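Local atomic coordinates of putative uncharacterized protein (Wolbachia pipientis, PDB entry 3F4S), a protein that probably acts as a DsbA-type thiol-disulfide oxidoreductase with a thioredoxin fold, introducing disulfide bonds into other proteins. Residues 109-114 with 127-132. The protein carries 1 engineered substitution. Residues are numbered along the deposited sequence; the frame is centred on the assembly and turned at random.
Sequences KAVFNS and TLLQRI
In one of its two modelled conformers, Ser114 receives a hydrogen bond on its hydroxyl from the guanidinium of Arg131, with NH1 2.9 Å from OG and the N-H...O angle bent to 134°. OG lies near the edge of the guanidinium, tilted 29° out of its plane. With the serine in this conformer, a water accepts a hydrogen bond from Arg131 NH2 and returns a weak one to Ser114 OG, bridging the same two side chains a second time. Arg131 gets there by bending at chi2 and chi3, which turns the guanidinium toward Ser114, over Leu128 CD1; that methyl lies 3.3 Å from the plane of the group, over the centre of one face. While the hydroxyl faces the arginine, CB of Ser114 rests on Leu128 CD1 at 3.6 Å. The other branch of Leu128, CD2, reaches the carbonyl oxygen of Ser114 at 3.5 Å.

Beyond these groups the packing is mostly between apolar side chains. CD1 of Ile132 pushes between Ala110 and Val111, 3.8 Å from Val111 CG2 and 4.2 Å from Ala110 CB, the isoleucine and valine side chains crossing at about a right angle. An extended Ile132 chain carries that methyl across to the facing helix. Leu129 CD2 adds a looser touch on Val111 CG2, and Leu129 also packs against helices 86-94 and 140-147. Trp118, in the connecting loop, touches both Leu128 and Leu129.

The pairing joins the C-terminal end of helix 101-113 to the start of helix 127-135, their short segments running roughly antiparallel at 134° with axes 10.7 Å apart. Such packing of successive helices belongs to the helical domain inserted into the thioredoxin fold in DsbA-type proteins.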
loop_
_atom_site.group_PDB
_atom_site.type_symbol
_atom_site.label_atom_id
_atom_site.label_comp_id
_atom_site.label_asym_id
_atom_site.label_seq_id
_atom_site.Cartn_x
_atom_site.Cartn_y
_atom_site.Cartn_z
ATOM N N LYS A 109 -3.930 -2.888 7.385
ATOM C CA LYS A 109 -4.945 -2.060 8.036
ATOM C C LYS A 109 -4.822 -2.111 9.565
ATOM O O LYS A 109 -4.893 -1.078 10.247
ATOM C CB LYS A 109 -6.351 -2.492 7.604
ATOM C CG LYS A 109 -7.459 -1.674 8.252
ATOM C CD LYS A 109 -8.775 -1.858 7.515
ATOM C CE LYS A 109 -9.250 -3.291 7.615
ATOM N NZ LYS A 109 -9.921 -3.552 8.915
ATOM N N ALA A 110 -4.634 -3.314 10.097
ATOM C CA ALA A 110 -4.496 -3.492 11.541
ATOM C C ALA A 110 -3.241 -2.790 12.057
ATOM O O ALA A 110 -3.268 -2.160 13.115
ATOM C CB ALA A 110 -4.451 -4.969 11.899
ATOM N N VAL A 111 -2.135 -2.909 11.328
ATOM C CA VAL A 111 -0.910 -2.230 11.756
ATOM C C VAL A 111 -1.119 -0.707 11.775
ATOM O O VAL A 111 -0.811 -0.037 12.772
ATOM C CB VAL A 111 0.324 -2.634 10.897
ATOM C CG1 VAL A 111 1.579 -1.894 11.378
ATOM C CG2 VAL A 111 0.537 -4.169 10.950
ATOM N N PHE A 112 -1.643 -0.157 10.681
ATOM C CA PHE A 112 -1.973 1.274 10.647
ATOM C C PHE A 112 -2.869 1.667 11.836
ATOM O O PHE A 112 -2.603 2.658 12.530
ATOM C CB PHE A 112 -2.714 1.641 9.362
ATOM C CG PHE A 112 -1.840 1.830 8.153
ATOM C CD1 PHE A 112 -0.759 2.705 8.164
ATOM C CD2 PHE A 112 -2.160 1.182 6.971
ATOM C CE1 PHE A 112 0.012 2.900 7.010
ATOM C CE2 PHE A 112 -1.403 1.367 5.818
ATOM C CZ PHE A 112 -0.313 2.223 5.837
ATOM N N ASN A 113 -3.922 0.882 12.060
ATOM C CA ASN A 113 -4.903 1.166 13.103
ATOM C C ASN A 113 -4.308 1.175 14.500
ATOM O O ASN A 113 -4.822 1.837 15.397
ATOM C CB ASN A 113 -6.036 0.137 13.067
ATOM C CG ASN A 113 -7.073 0.453 12.019
ATOM O OD1 ASN A 113 -7.130 1.569 11.508
ATOM N ND2 ASN A 113 -7.904 -0.530 11.695
ATOM N N SER A 114 -3.226 0.431 14.688
ATOM C CA SER A 114 -2.686 0.227 16.027
ATOM C C SER A 114 -1.442 1.072 16.303
ATOM O O SER A 114 -0.710 0.818 17.259
ATOM C CB SER A 114 -2.389 -1.256 16.245
ATOM O OG SER A 114 -3.569 -2.027 16.083
ATOM N N THR A 127 6.051 -6.428 20.265
ATOM C CA THR A 127 4.844 -6.913 20.948
ATOM C C THR A 127 3.575 -6.633 20.128
ATOM O O THR A 127 2.669 -7.462 20.055
ATOM C CB THR A 127 4.701 -6.272 22.341
ATOM O OG1 THR A 127 5.807 -6.659 23.161
ATOM C CG2 THR A 127 3.405 -6.717 23.018
ATOM N N LEU A 128 3.506 -5.463 19.504
ATOM C CA LEU A 128 2.323 -5.129 18.713
ATOM C C LEU A 128 2.094 -6.165 17.615
ATOM O O LEU A 128 0.960 -6.596 17.383
ATOM C CB LEU A 128 2.428 -3.724 18.100
ATOM C CG LEU A 128 1.294 -3.378 17.124
ATOM C CD1 LEU A 128 -0.093 -3.595 17.759
ATOM C CD2 LEU A 128 1.419 -1.932 16.638
ATOM N N LEU A 129 3.164 -6.561 16.930
ATOM C CA LEU A 129 3.034 -7.574 15.884
ATOM C C LEU A 129 2.641 -8.942 16.464
ATOM O O LEU A 129 1.904 -9.686 15.832
ATOM C CB LEU A 129 4.312 -7.677 15.034
ATOM C CG LEU A 129 4.741 -6.402 14.291
ATOM C CD1 LEU A 129 5.945 -6.667 13.389
ATOM C CD2 LEU A 129 3.593 -5.798 13.491
ATOM N N GLN A 130 3.142 -9.279 17.651
ATOM C CA GLN A 130 2.722 -10.515 18.319
ATOM C C GLN A 130 1.219 -10.482 18.578
ATOM O O GLN A 130 0.532 -11.488 18.413
ATOM C CB GLN A 130 3.457 -10.723 19.645
ATOM C CG GLN A 130 4.970 -10.829 19.534
ATOM C CD GLN A 130 5.647 -11.022 20.885
ATOM O OE1 GLN A 130 4.986 -11.195 21.914
ATOM N NE2 GLN A 130 6.972 -11.010 20.884
ATOM N N ARG A 131 0.716 -9.320 18.983
ATOM C CA ARG A 131 -0.706 -9.171 19.263
ATOM C C ARG A 131 -1.531 -9.328 17.990
ATOM O O ARG A 131 -2.532 -10.053 17.955
ATOM C CB ARG A 131 -0.989 -7.825 19.936
ATOM C CG ARG A 131 -2.473 -7.581 20.217
ATOM C CD ARG A 131 -3.015 -6.482 19.329
ATOM N NE ARG A 131 -2.670 -5.165 19.863
ATOM C CZ ARG A 131 -3.052 -4.010 19.334
ATOM N NH1 ARG A 131 -3.781 -3.976 18.223
ATOM N NH2 ARG A 131 -2.696 -2.880 19.919
ATOM N N ILE A 132 -1.103 -8.658 16.934
ATOM C CA ILE A 132 -1.819 -8.741 15.667
ATOM C C ILE A 132 -1.787 -10.166 15.108
ATOM O O ILE A 132 -2.790 -10.664 14.586
ATOM C CB ILE A 132 -1.278 -7.724 14.653
ATOM C CG1 ILE A 132 -1.625 -6.302 15.123
ATOM C CG2 ILE A 132 -1.833 -8.016 13.259
ATOM C CD1 ILE A 132 -1.030 -5.179 14.271
HETATM O O HOH W 1 -4.694 -0.931 19.049
#